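Local coordinates for CrmK (Actinoalloteichus sp. WH1-2216-6, PDB 5I1V), which is a covalently FAD-linked oxidase that takes part in recycling shunt products during caerulomycin biosynthesis, at residues Gly116-Gly121 with Arg143-Thr148; Leu202-Ala207 with Ala215-Pro220; Ile262-Leu267 with Ala282-Asp287; Met375-Tyr380 with Ala398-Phe403. All coordinates share one frame; numbering follows the deposited sequence.

Contact 1. Residues Gly116-Gly121 with Arg143-Thr148; sequences GVTFPG and RLLGLT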
loop_
_atom_site.group_PDB
_atom_site.type_symbol
_atom_site.label_atom_id
_atom_site.label_comp_id
_atom_site.label_asym_id
_atom_site.label_seq_id
_atom_site.Cartn_x
_atom_site.Cartn_y
_atom_site.Cartn_z
ATOM N N GLY A 116 -10.683 12.168 -13.320
ATOM C CA GLY A 116 -9.551 12.533 -14.118
ATOM C C GLY A 116 -8.747 13.693 -13.552
ATOM O O GLY A 116 -7.930 14.289 -14.261
ATOM N N VAL A 117 -8.953 13.996 -12.276
ATOM C CA VAL A 117 -8.316 15.159 -11.636
ATOM C C VAL A 117 -7.352 14.708 -10.501
ATOM O O VAL A 117 -7.325 13.543 -10.089
ATOM C CB VAL A 117 -9.415 16.168 -11.128
ATOM C CG1 VAL A 117 -10.434 16.458 -12.186
ATOM C CG2 VAL A 117 -10.193 15.672 -9.925
ATOM N N THR A 118 -6.564 15.640 -9.984
ATOM C CA THR A 118 -5.758 15.401 -8.864
ATOM C C THR A 118 -5.531 16.729 -8.087
ATOM O O THR A 118 -5.905 17.778 -8.564
ATOM C CB THR A 118 -4.436 14.783 -9.301
ATOM O OG1 THR A 118 -3.831 14.134 -8.180
ATOM C CG2 THR A 118 -3.506 15.792 -9.840
ATOM N N PHE A 119 -4.879 16.652 -6.926
ATOM C CA PHE A 119 -4.289 17.852 -6.300
ATOM C C PHE A 119 -2.873 17.503 -5.821
ATOM O O PHE A 119 -2.548 16.341 -5.662
ATOM C CB PHE A 119 -5.159 18.347 -5.171
ATOM C CG PHE A 119 -5.193 17.410 -4.016
ATOM C CD1 PHE A 119 -5.975 16.291 -4.060
ATOM C CD2 PHE A 119 -4.437 17.637 -2.895
ATOM C CE1 PHE A 119 -6.000 15.414 -2.994
ATOM C CE2 PHE A 119 -4.461 16.762 -1.813
ATOM C CZ PHE A 119 -5.232 15.646 -1.871
ATOM N N PRO A 120 -2.007 18.515 -5.630
ATOM C CA PRO A 120 -0.590 18.235 -5.374
ATOM C C PRO A 120 -0.271 17.917 -3.920
ATOM O O PRO A 120 0.192 18.783 -3.191
ATOM C CB PRO A 120 0.073 19.532 -5.799
ATOM C CG PRO A 120 -0.951 20.573 -5.509
ATOM C CD PRO A 120 -2.255 19.941 -5.874
ATOM N N GLY A 121 -0.502 16.689 -3.500
ATOM C CA GLY A 121 -0.259 16.304 -2.134
ATOM C C GLY A 121 0.977 15.422 -2.184
ATOM O O GLY A 121 1.624 15.312 -3.211
ATOM N N ARG A 143 5.614 21.803 -8.144
ATOM C CA ARG A 143 6.168 22.771 -9.128
ATOM C C ARG A 143 5.197 23.246 -10.197
ATOM O O ARG A 143 5.222 24.405 -10.592
ATOM C CB ARG A 143 7.460 22.231 -9.749
ATOM C CG ARG A 143 8.518 22.265 -8.707
ATOM C CD ARG A 143 9.604 21.269 -8.939
ATOM N NE ARG A 143 10.337 21.460 -10.188
ATOM C CZ ARG A 143 11.424 22.224 -10.333
ATOM N NH1 ARG A 143 11.894 22.967 -9.326
ATOM N NH2 ARG A 143 12.031 22.268 -11.519
ATOM N N LEU A 144 4.327 22.351 -10.622
ATOM C CA LEU A 144 3.340 22.631 -11.639
ATOM C C LEU A 144 2.041 23.146 -11.052
ATOM O O LEU A 144 1.415 23.992 -11.668
ATOM C CB LEU A 144 3.051 21.377 -12.472
ATOM C CG LEU A 144 4.232 21.000 -13.388
ATOM C CD1 LEU A 144 4.093 19.594 -13.962
ATOM C CD2 LEU A 144 4.443 22.015 -14.510
ATOM N N LEU A 145 1.645 22.656 -9.878
ATOM C CA LEU A 145 0.281 22.904 -9.332
ATOM C C LEU A 145 0.185 23.663 -8.006
ATOM O O LEU A 145 -0.911 24.086 -7.608
ATOM C CB LEU A 145 -0.439 21.561 -9.142
ATOM C CG LEU A 145 -0.661 20.749 -10.424
ATOM C CD1 LEU A 145 -1.454 19.456 -10.160
ATOM C CD2 LEU A 145 -1.360 21.599 -11.474
ATOM N N GLY A 146 1.304 23.818 -7.316
ATOM C CA GLY A 146 1.316 24.417 -6.019
ATOM C C GLY A 146 1.193 23.438 -4.851
ATOM O O GLY A 146 1.564 22.258 -4.959
ATOM N N LEU A 147 0.646 23.938 -3.744
ATOM C CA LEU A 147 0.457 23.151 -2.533
ATOM C C LEU A 147 -0.967 22.697 -2.418
ATOM O O LEU A 147 -1.876 23.298 -3.005
ATOM C CB LEU A 147 0.820 23.976 -1.313
ATOM C CG LEU A 147 2.225 24.529 -1.339
ATOM C CD1 LEU A 147 2.496 25.361 -0.102
ATOM C CD2 LEU A 147 3.277 23.439 -1.421
ATOM N N THR A 148 -1.191 21.674 -1.595
ATOM C CA THR A 148 -2.541 21.238 -1.317
ATOM C C THR A 148 -3.409 22.396 -0.838
ATOM O O THR A 148 -4.566 22.529 -1.227
ATOM C CB THR A 148 -2.584 20.157 -0.240
ATOM O OG1 THR A 148 -1.906 20.631 0.942
ATOM C CG2 THR A 148 -1.873 18.968 -0.654
#
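Thr148 sets its OG1 between the backbone N and the carbonyl carbon (chi1 55°). CG2 is then anti to the carbonyl carbon, beside the backbone N, and this methyl turns to residues 119-121. Phe119 has the same kind of first torsion (chi1 68°), and this swings one edge of its ring to that methyl. Phe119 CE2 and Thr148 CG2 are 3.6 Å apart, with the methyl near the ring plane. Thr148 CG2 also sits 3.3 Å from Pro120 O. Thr148 CG2 and Gly121 CA are closer than usual, at 3.4 Å. The hydroxyl of Thr148 bonds instead to the backbone O of Gly137.

Pro120 fills the middle of the contact. Pro120 CG packs 3.8 Å from Leu145 CB and 3.1 Å from Gly146 O. Pro120 is the centre of an inverse gamma turn, whose bond from Gly121 N to Phe119 O is weak. Thr118 CG2 meets Leu145 CD1 at 4.2 Å. Gly146 follows helix 142-145 with a positive phi (92°), a backbone shape that suits glycine, and its O accepts a hydrogen bond from Ser142 OG.

The contact joins the loop after helix 104-115 to the end of helix 142-145 in the FAD-binding domain. Gly121 is about 6 Å from the bound FAD at the nearest atoms and packs near His132, a residue that binds it. No hydrogen bond crosses between the two segments. The fit therefore rests on close van der Waals packing of a proline ring, a threonine methyl and a leucine side chain.

Contact 2. Residues Leu202-Ala207 with Ala215-Pro220; sequences LRSPDA and ALPRPP
Leu216 and Arg203 meet side chain to backbone. The Leu216 branch CD2 comes up against the chain at Arg203, 3.8 Å from Arg203 CA. It also reaches the side chain of Leu202, with Leu202 CB and Leu216 CD2 4.3 Å apart. Leu216 has CG beside its backbone N (chi1 -82°), and from there the end of the side chain comes nearer to residues 202-203. Phe96, Leu111 and Val117 pack around the same leucine.

Ser204 turns its OG to the ring of Pro217, and Ser204 OG lies 3.5 Å from Pro217 CD. Ala207 CB points to Ala215 and stops 3.9 Å from Ala215 CA. The same methyl covers one face of the Arg203 guanidinium, offset to its rim. Arg203 NE bonds to Gly94 O.

One hydrogen bond crosses the contact. Ser204 N donates to Ala215 O at 2.9 Å, and the N-H points nearly straight at the acceptor (164°). Arg203 CA adds a C-H contact to the same Ala215 O at 3.3 Å. Residues 204-207 form a type I beta turn, closed by Ala207 N to Ser204 O.

The contact pins the exit of strand 196-202 to the chain at and after Ala215. Its polar part is purely backbone: Ala215 O takes one nearly straight N-H and one C-H donor, and apolar carbons pack around the bond.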
loop_
_atom_site.group_PDB
_atom_site.type_symbol
_atom_site.label_atom_id
_atom_site.label_comp_id
_atom_site.label_asym_id
_atom_site.label_seq_id
_atom_site.Cartn_x
_atom_site.Cartn_y
_atom_site.Cartn_z
ATOM N N LEU A 202 -12.013 20.542 -1.512
ATOM C CA LEU A 202 -10.999 20.935 -2.409
ATOM C C LEU A 202 -11.550 21.364 -3.755
ATOM O O LEU A 202 -12.350 20.654 -4.357
ATOM C CB LEU A 202 -10.003 19.780 -2.630
ATOM C CG LEU A 202 -9.382 19.164 -1.369
ATOM C CD1 LEU A 202 -8.621 17.897 -1.721
ATOM C CD2 LEU A 202 -8.433 20.125 -0.714
ATOM N N ARG A 203 -11.018 22.473 -4.255
ATOM C CA ARG A 203 -11.342 22.938 -5.585
ATOM C C ARG A 203 -10.385 24.043 -6.022
ATOM O O ARG A 203 -9.906 24.779 -5.205
ATOM C CB ARG A 203 -12.802 23.423 -5.570
ATOM C CG ARG A 203 -13.032 24.888 -5.686
ATOM C CD ARG A 203 -14.520 25.203 -5.546
ATOM N NE ARG A 203 -15.207 25.200 -6.815
ATOM C CZ ARG A 203 -15.214 26.239 -7.653
ATOM N NH1 ARG A 203 -14.568 27.366 -7.329
ATOM N NH2 ARG A 203 -15.859 26.160 -8.819
ATOM N N SER A 204 -10.098 24.155 -7.308
ATOM C CA SER A 204 -9.325 25.288 -7.839
ATOM C C SER A 204 -10.093 26.560 -7.647
ATOM O O SER A 204 -11.287 26.608 -7.938
ATOM C CB SER A 204 -9.078 25.135 -9.341
ATOM O OG SER A 204 -8.363 23.958 -9.589
ATOM N N PRO A 205 -9.437 27.603 -7.167
ATOM C CA PRO A 205 -10.201 28.846 -6.994
ATOM C C PRO A 205 -10.775 29.401 -8.317
ATOM O O PRO A 205 -11.807 30.067 -8.313
ATOM C CB PRO A 205 -9.182 29.831 -6.390
ATOM C CG PRO A 205 -7.868 29.111 -6.335
ATOM C CD PRO A 205 -8.060 27.671 -6.675
ATOM N N ASP A 206 -10.148 29.088 -9.437
ATOM C CA ASP A 206 -10.667 29.556 -10.719
ATOM C C ASP A 206 -11.286 28.444 -11.581
ATOM O O ASP A 206 -11.326 28.556 -12.791
ATOM C CB ASP A 206 -9.548 30.283 -11.461
ATOM C CG ASP A 206 -9.007 31.476 -10.666
ATOM O OD1 ASP A 206 -9.817 32.281 -10.135
ATOM O OD2 ASP A 206 -7.769 31.606 -10.567
ATOM N N ALA A 207 -11.797 27.385 -10.953
ATOM C CA ALA A 207 -12.510 26.328 -11.699
ATOM C C ALA A 207 -13.606 26.866 -12.602
ATOM O O ALA A 207 -14.403 27.695 -12.171
ATOM C CB ALA A 207 -13.132 25.347 -10.736
ATOM N N ALA A 215 -13.265 20.833 -11.585
ATOM C CA ALA A 215 -13.158 21.436 -10.271
ATOM C C ALA A 215 -11.755 21.318 -9.673
ATOM O O ALA A 215 -11.401 22.090 -8.793
ATOM C CB ALA A 215 -14.209 20.873 -9.342
ATOM N N LEU A 216 -10.925 20.436 -10.209
ATOM C CA LEU A 216 -9.505 20.331 -9.821
ATOM C C LEU A 216 -8.671 20.113 -11.061
ATOM O O LEU A 216 -9.203 19.691 -12.093
ATOM C CB LEU A 216 -9.298 19.163 -8.836
ATOM C CG LEU A 216 -9.577 19.334 -7.325
ATOM C CD1 LEU A 216 -9.451 18.047 -6.555
ATOM C CD2 LEU A 216 -8.762 20.432 -6.667
ATOM N N PRO A 217 -7.360 20.377 -10.987
ATOM C CA PRO A 217 -6.539 20.246 -12.196
ATOM C C PRO A 217 -6.379 18.814 -12.684
ATOM O O PRO A 217 -6.478 17.867 -11.898
ATOM C CB PRO A 217 -5.171 20.808 -11.796
ATOM C CG PRO A 217 -5.244 21.204 -10.363
ATOM C CD PRO A 217 -6.637 20.959 -9.849
ATOM N N ARG A 218 -6.180 18.669 -14.002
ATOM C CA ARG A 218 -5.895 17.390 -14.612
ATOM C C ARG A 218 -4.408 17.255 -14.614
ATOM O O ARG A 218 -3.755 18.126 -15.146
ATOM C CB ARG A 218 -6.369 17.378 -16.069
ATOM C CG ARG A 218 -7.860 17.233 -16.221
ATOM C CD ARG A 218 -8.217 17.061 -17.686
ATOM N NE ARG A 218 -9.406 17.853 -17.962
ATOM C CZ ARG A 218 -10.649 17.458 -17.712
ATOM N NH1 ARG A 218 -10.875 16.257 -17.184
ATOM N NH2 ARG A 218 -11.673 18.275 -17.983
ATOM N N PRO A 219 -3.853 16.166 -14.062
ATOM C CA PRO A 219 -2.376 16.090 -14.168
ATOM C C PRO A 219 -1.938 15.814 -15.615
ATOM O O PRO A 219 -2.786 15.497 -16.458
ATOM C CB PRO A 219 -2.043 14.913 -13.281
ATOM C CG PRO A 219 -3.244 13.994 -13.414
ATOM C CD PRO A 219 -4.433 14.909 -13.584
ATOM N N PRO A 220 -0.633 15.922 -15.912
ATOM C CA PRO A 220 -0.127 15.512 -17.239
ATOM C C PRO A 220 -0.411 14.020 -17.472
ATOM O O PRO A 220 -0.407 13.247 -16.533
ATOM C CB PRO A 220 1.371 15.780 -17.131
ATOM C CG PRO A 220 1.457 16.871 -16.099
ATOM C CD PRO A 220 0.453 16.455 -15.073
#

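Contact 3. Residues Ile262-Leu267 with Ala282-Asp287; sequences IGLYAL and AQIPVD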
loop_
_atom_site.group_PDB
_atom_site.type_symbol
_atom_site.label_atom_id
_atom_site.label_comp_id
_atom_site.label_asym_id
_atom_site.label_seq_id
_atom_site.Cartn_x
_atom_site.Cartn_y
_atom_site.Cartn_z
ATOM N N ILE A 262 10.665 23.641 -15.677
ATOM C CA ILE A 262 9.949 23.637 -14.395
ATOM C C ILE A 262 9.181 22.350 -14.178
ATOM O O ILE A 262 8.970 21.940 -13.026
ATOM C CB ILE A 262 9.073 24.889 -14.189
ATOM C CG1 ILE A 262 8.596 24.995 -12.723
ATOM C CG2 ILE A 262 7.918 24.935 -15.208
ATOM C CD1 ILE A 262 9.699 25.053 -11.681
ATOM N N GLY A 263 8.815 21.698 -15.273
ATOM C CA GLY A 263 8.073 20.462 -15.234
ATOM C C GLY A 263 8.902 19.277 -14.801
ATOM O O GLY A 263 8.346 18.256 -14.417
ATOM N N LEU A 264 10.229 19.410 -14.851
ATOM C CA LEU A 264 11.105 18.347 -14.377
ATOM C C LEU A 264 11.235 18.385 -12.844
ATOM O O LEU A 264 11.696 19.358 -12.261
ATOM C CB LEU A 264 12.451 18.418 -15.087
ATOM C CG LEU A 264 13.398 17.223 -15.106
ATOM C CD1 LEU A 264 14.540 17.455 -16.093
ATOM C CD2 LEU A 264 13.938 16.955 -13.717
ATOM N N TYR A 265 10.809 17.300 -12.208
ATOM C CA TYR A 265 10.860 17.139 -10.749
ATOM C C TYR A 265 11.880 16.058 -10.448
ATOM O O TYR A 265 11.820 14.966 -11.009
ATOM C CB TYR A 265 9.491 16.674 -10.221
ATOM C CG TYR A 265 9.546 16.150 -8.803
ATOM C CD1 TYR A 265 9.668 17.030 -7.721
ATOM C CD2 TYR A 265 9.500 14.785 -8.536
ATOM C CE1 TYR A 265 9.745 16.572 -6.428
ATOM C CE2 TYR A 265 9.605 14.309 -7.237
ATOM C CZ TYR A 265 9.724 15.217 -6.187
ATOM O OH TYR A 265 9.791 14.755 -4.889
ATOM N N ALA A 266 12.779 16.337 -9.527
ATOM C CA ALA A 266 13.765 15.333 -9.149
ATOM C C ALA A 266 14.046 15.288 -7.664
ATOM O O ALA A 266 14.006 16.327 -6.978
ATOM C CB ALA A 266 15.035 15.573 -9.925
ATOM N N LEU A 267 14.323 14.080 -7.175
ATOM C CA LEU A 267 14.682 13.867 -5.791
ATOM C C LEU A 267 15.994 13.081 -5.728
ATOM O O LEU A 267 16.098 12.007 -6.299
ATOM C CB LEU A 267 13.580 13.103 -5.089
ATOM C CG LEU A 267 13.709 12.942 -3.575
ATOM C CD1 LEU A 267 12.367 12.985 -2.846
ATOM C CD2 LEU A 267 14.363 11.632 -3.252
ATOM N N ALA A 282 13.827 11.116 -11.239
ATOM C CA ALA A 282 13.404 12.306 -11.929
ATOM C C ALA A 282 12.312 11.983 -12.914
ATOM O O ALA A 282 12.225 10.837 -13.432
ATOM C CB ALA A 282 14.571 12.973 -12.614
ATOM N N GLN A 283 11.441 12.973 -13.131
ATOM C CA GLN A 283 10.311 12.819 -14.000
ATOM C C GLN A 283 10.011 14.127 -14.656
ATOM O O GLN A 283 10.256 15.160 -14.092
ATOM C CB GLN A 283 9.059 12.298 -13.229
ATOM C CG GLN A 283 8.551 13.249 -12.163
ATOM C CD GLN A 283 7.417 12.748 -11.279
ATOM O OE1 GLN A 283 7.502 11.729 -10.654
ATOM N NE2 GLN A 283 6.360 13.519 -11.198
ATOM N N ILE A 284 9.474 14.068 -15.865
ATOM C CA ILE A 284 9.093 15.239 -16.635
ATOM C C ILE A 284 7.938 14.836 -17.522
ATOM O O ILE A 284 7.950 13.766 -18.102
ATOM C CB ILE A 284 10.262 15.791 -17.483
ATOM C CG1 ILE A 284 9.934 17.171 -18.064
ATOM C CG2 ILE A 284 10.705 14.780 -18.520
ATOM C CD1 ILE A 284 11.088 17.857 -18.813
ATOM N N PRO A 285 6.903 15.666 -17.589
ATOM C CA PRO A 285 5.820 15.252 -18.472
ATOM C C PRO A 285 6.237 15.089 -19.943
ATOM O O PRO A 285 7.077 15.831 -20.451
ATOM C CB PRO A 285 4.804 16.385 -18.340
ATOM C CG PRO A 285 5.145 17.081 -17.051
ATOM C CD PRO A 285 6.644 16.956 -16.945
ATOM N N VAL A 286 5.625 14.126 -20.617
ATOM C CA VAL A 286 5.977 13.804 -21.995
ATOM C C VAL A 286 5.603 14.979 -22.914
ATOM O O VAL A 286 6.247 15.190 -23.941
ATOM C CB VAL A 286 5.272 12.491 -22.435
ATOM C CG1 VAL A 286 5.312 12.295 -23.945
ATOM C CG2 VAL A 286 5.914 11.301 -21.742
ATOM N N ASP A 287 4.587 15.749 -22.523
ATOM C CA ASP A 287 4.082 16.850 -23.339
ATOM C C ASP A 287 4.824 18.196 -23.177
ATOM O O ASP A 287 4.422 19.191 -23.761
ATOM C CB ASP A 287 2.570 17.037 -23.126
ATOM C CG ASP A 287 2.195 17.514 -21.705
ATOM O OD1 ASP A 287 2.957 17.316 -20.734
ATOM O OD2 ASP A 287 1.086 18.083 -21.544
#
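Tyr265 and Gln283 form an antiparallel hydrogen-bonded pair, which joins the two strands of the hairpin 265-271 and 277-285. Tyr265 N donates to Gln283 O at 2.9 Å. Gln283 N returns a bond to Tyr265 O, also 2.9 Å.

Weaker C-H contacts support the pair. Leu264 CA approaches Gln283 O at 3.3 Å, and Ala282 CA approaches Tyr265 O at 3.2 Å.

The side chains of the pair share one face of the sheet. Gln283 holds CG between its backbone N and carbonyl carbon (chi1 63°) and is extended beyond. Its amide carbon thus approaches the Tyr265 ring obliquely, with Gln283 CD 4.0 Å from Tyr265 CD2 and the two planes 72° apart. Gln283 OE1 has a weak hydrogen bond to Thr322. Phe123 and Pro140 pack on this tyrosine, and Phe123 is an FAD-binding residue.

Apolar contacts fill the other face. Ala266 CB meets Ala282 CB at 3.8 Å in the non-hydrogen-bonded pair. Leu264 CB lies 4.0 Å from Ile284 CD1, and Leu264 CD2 reaches Ala282 CB at 4.2 Å. Phe298 and Met295 of helix 291-303 cover these residues.

Each of the two carbonyl oxygens takes one N-H and one C-H donor from across the hairpin. Polar backbone atoms are thus satisfied within a buried sheet whose two faces differ: small and aliphatic groups under a helix, a phenol and an amide toward the flavin domain.

Contact 4. Residues Met375-Tyr380 with Ala398-Phe403; sequences MEYIAY and ASLKTF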
loop_
_atom_site.group_PDB
_atom_site.type_symbol
_atom_site.label_atom_id
_atom_site.label_comp_id
_atom_site.label_asym_id
_atom_site.label_seq_id
_atom_site.Cartn_x
_atom_site.Cartn_y
_atom_site.Cartn_z
ATOM N N MET A 375 19.989 11.571 3.820
ATOM C CA MET A 375 19.440 12.878 3.595
ATOM C C MET A 375 19.024 12.960 2.138
ATOM O O MET A 375 19.554 12.259 1.266
ATOM C CB MET A 375 20.358 14.030 4.052
ATOM C CG MET A 375 21.678 14.165 3.352
ATOM S SD MET A 375 22.613 15.567 4.037
ATOM C CE MET A 375 21.532 16.929 3.576
ATOM N N GLU A 376 18.004 13.770 1.907
ATOM C CA GLU A 376 17.433 13.937 0.585
ATOM C C GLU A 376 17.319 15.387 0.206
ATOM O O GLU A 376 17.009 16.239 1.039
ATOM C CB GLU A 376 16.017 13.335 0.518
ATOM C CG GLU A 376 15.853 11.932 1.033
ATOM C CD GLU A 376 14.405 11.401 0.892
ATOM O OE1 GLU A 376 13.431 12.200 0.774
ATOM O OE2 GLU A 376 14.243 10.162 0.911
ATOM N N TYR A 377 17.528 15.646 -1.081
ATOM C CA TYR A 377 17.314 16.953 -1.669
ATOM C C TYR A 377 16.126 16.866 -2.619
ATOM O O TYR A 377 16.132 16.101 -3.557
ATOM C CB TYR A 377 18.555 17.379 -2.436
ATOM C CG TYR A 377 19.733 17.643 -1.570
ATOM C CD1 TYR A 377 19.948 18.903 -1.046
ATOM C CD2 TYR A 377 20.658 16.656 -1.301
ATOM C CE1 TYR A 377 21.045 19.176 -0.277
ATOM C CE2 TYR A 377 21.765 16.926 -0.523
ATOM C CZ TYR A 377 21.962 18.194 -0.038
ATOM O OH TYR A 377 23.047 18.461 0.752
ATOM N N ILE A 378 15.122 17.686 -2.380
ATOM C CA ILE A 378 13.822 17.571 -3.048
ATOM C C ILE A 378 13.484 18.846 -3.809
ATOM O O ILE A 378 13.343 19.890 -3.217
ATOM C CB ILE A 378 12.712 17.347 -1.996
ATOM C CG1 ILE A 378 13.059 16.149 -1.113
ATOM C CG2 ILE A 378 11.348 17.138 -2.675
ATOM C CD1 ILE A 378 12.399 16.122 0.241
ATOM N N ALA A 379 13.352 18.739 -5.116
ATOM C CA ALA A 379 13.025 19.847 -5.975
ATOM C C ALA A 379 11.671 20.434 -5.531
ATOM O O ALA A 379 10.820 19.700 -5.066
ATOM C CB ALA A 379 12.933 19.373 -7.392
ATOM N N TYR A 380 11.559 21.758 -5.586
ATOM C CA TYR A 380 10.392 22.500 -5.067
ATOM C C TYR A 380 10.277 23.818 -5.819
ATOM O O TYR A 380 10.902 23.974 -6.872
ATOM C CB TYR A 380 10.613 22.726 -3.570
ATOM C CG TYR A 380 9.444 23.142 -2.722
ATOM C CD1 TYR A 380 8.287 22.369 -2.608
ATOM C CD2 TYR A 380 9.501 24.312 -2.016
ATOM C CE1 TYR A 380 7.245 22.787 -1.797
ATOM C CE2 TYR A 380 8.487 24.729 -1.185
ATOM C CZ TYR A 380 7.349 23.955 -1.077
ATOM O OH TYR A 380 6.322 24.409 -0.262
ATOM N N ALA A 398 11.089 28.911 -0.170
ATOM C CA ALA A 398 12.063 27.847 -0.441
ATOM C C ALA A 398 12.080 27.477 -1.920
ATOM O O ALA A 398 11.050 27.440 -2.586
ATOM C CB ALA A 398 11.782 26.627 0.421
ATOM N N SER A 399 13.267 27.207 -2.423
ATOM C CA SER A 399 13.468 26.707 -3.768
ATOM C C SER A 399 13.571 25.203 -3.752
ATOM O O SER A 399 13.314 24.547 -4.750
ATOM C CB SER A 399 14.802 27.246 -4.337
ATOM O OG SER A 399 14.754 28.642 -4.418
ATOM N N LEU A 400 13.987 24.677 -2.605
ATOM C CA LEU A 400 14.432 23.326 -2.488
ATOM C C LEU A 400 14.194 22.873 -1.032
ATOM O O LEU A 400 14.370 23.656 -0.111
ATOM C CB LEU A 400 15.917 23.260 -2.869
ATOM C CG LEU A 400 16.369 21.841 -3.144
ATOM C CD1 LEU A 400 17.215 21.731 -4.384
ATOM C CD2 LEU A 400 17.089 21.312 -1.915
ATOM N N LYS A 401 13.722 21.657 -0.859
ATOM C CA LYS A 401 13.516 21.077 0.444
ATOM C C LYS A 401 14.550 19.983 0.701
ATOM O O LYS A 401 15.036 19.320 -0.243
ATOM C CB LYS A 401 12.122 20.506 0.576
ATOM C CG LYS A 401 11.023 21.536 0.502
ATOM C CD LYS A 401 9.672 20.905 0.788
ATOM C CE LYS A 401 8.722 21.866 1.479
ATOM N NZ LYS A 401 9.097 22.029 2.894
ATOM N N THR A 402 14.929 19.830 1.968
ATOM C CA THR A 402 15.785 18.729 2.365
ATOM C C THR A 402 15.147 18.049 3.586
ATOM O O THR A 402 14.486 18.687 4.398
ATOM C CB THR A 402 17.240 19.139 2.702
ATOM O OG1 THR A 402 17.287 19.695 4.020
ATOM C CG2 THR A 402 17.806 20.113 1.647
ATOM N N PHE A 403 15.383 16.755 3.667
ATOM C CA PHE A 403 14.741 15.847 4.574
ATOM C C PHE A 403 15.854 14.895 5.044
ATOM O O PHE A 403 16.739 14.551 4.257
ATOM C CB PHE A 403 13.665 15.120 3.763
ATOM C CG PHE A 403 12.942 14.052 4.511
ATOM C CD1 PHE A 403 12.126 14.379 5.588
ATOM C CD2 PHE A 403 13.048 12.734 4.137
ATOM C CE1 PHE A 403 11.446 13.386 6.285
ATOM C CE2 PHE A 403 12.366 11.738 4.822
ATOM C CZ PHE A 403 11.564 12.066 5.900
HETATM O O HOH W 1 14.097 23.044 -6.598
#
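Strands 374-379 and 400-408 are antiparallel neighbours in the large sheet, joined here by two hydrogen-bonded pairs. In one pair, Glu376 N donates to Phe403 O at 2.8 Å and Phe403 N answers to Glu376 O. In the other, Ile378 N donates to Lys401 O at 2.7 Å and Lys401 N to Ile378 O. Ser399 and Leu400 form a classic beta bulge opposite Leu347.

On the Lys401 face, the lysine chain runs across the Tyr380 ring, brought there by CG anti to its backbone N (chi1 -165°). Lys401 CE lies over one face of the Tyr380 ring, 3.8 Å from its centroid, in a CH-pi contact. The Lys401 charge is held by a salt bridge to Asp346 and a cation-pi contact with Tyr446, an FAD-binding residue. Ile378 CD1 touches Phe403 CB at 3.9 Å. Glu376 lies alongside Phe403, with its OE1 3.4 Å from Phe403 CD2 and the carboxylate turned 58° to the ring. Glu269 OE2, a like charge, lies close to Glu376 OE2.

On the other face, the Tyr377 ring takes Leu400 CD2 at its edge, 3.8 Å from Tyr377 CD1. Thr402 CG2 comes 3.6 Å from Tyr377 CD1. Helix 237-253 packs over Tyr377, whose OH bonds to His351.

A sheet with one face under a helix and the other turned to the flavin side is consistent with the antiparallel substrate-domain sheet of berberine bridge enzyme-like oxidases.

From the N terminus the four contacts come in series, and none encloses or crosses another. Contact 1 closes a loop of 21 residues that includes the FAD-binding residues Phe123, Cys124 and Tyr138. Contact 2 then closes a seven-residue excursion with a short helix, and Thr118 N probably bonds to Pro217 O to join it to contact 1. Contact 3 closes a hairpin in the eight-stranded sheet. Contact 4 closes a loop of 17 residues without helix or strand, and strand 265-271 of contact 3 and strand 374-379 of contact 4 are neighbours in that sheet. Arg143 of contact 1 bonds to Tyr380 O and weakly to Leu264 O, and so ties the FAD-binding domain to that sheet.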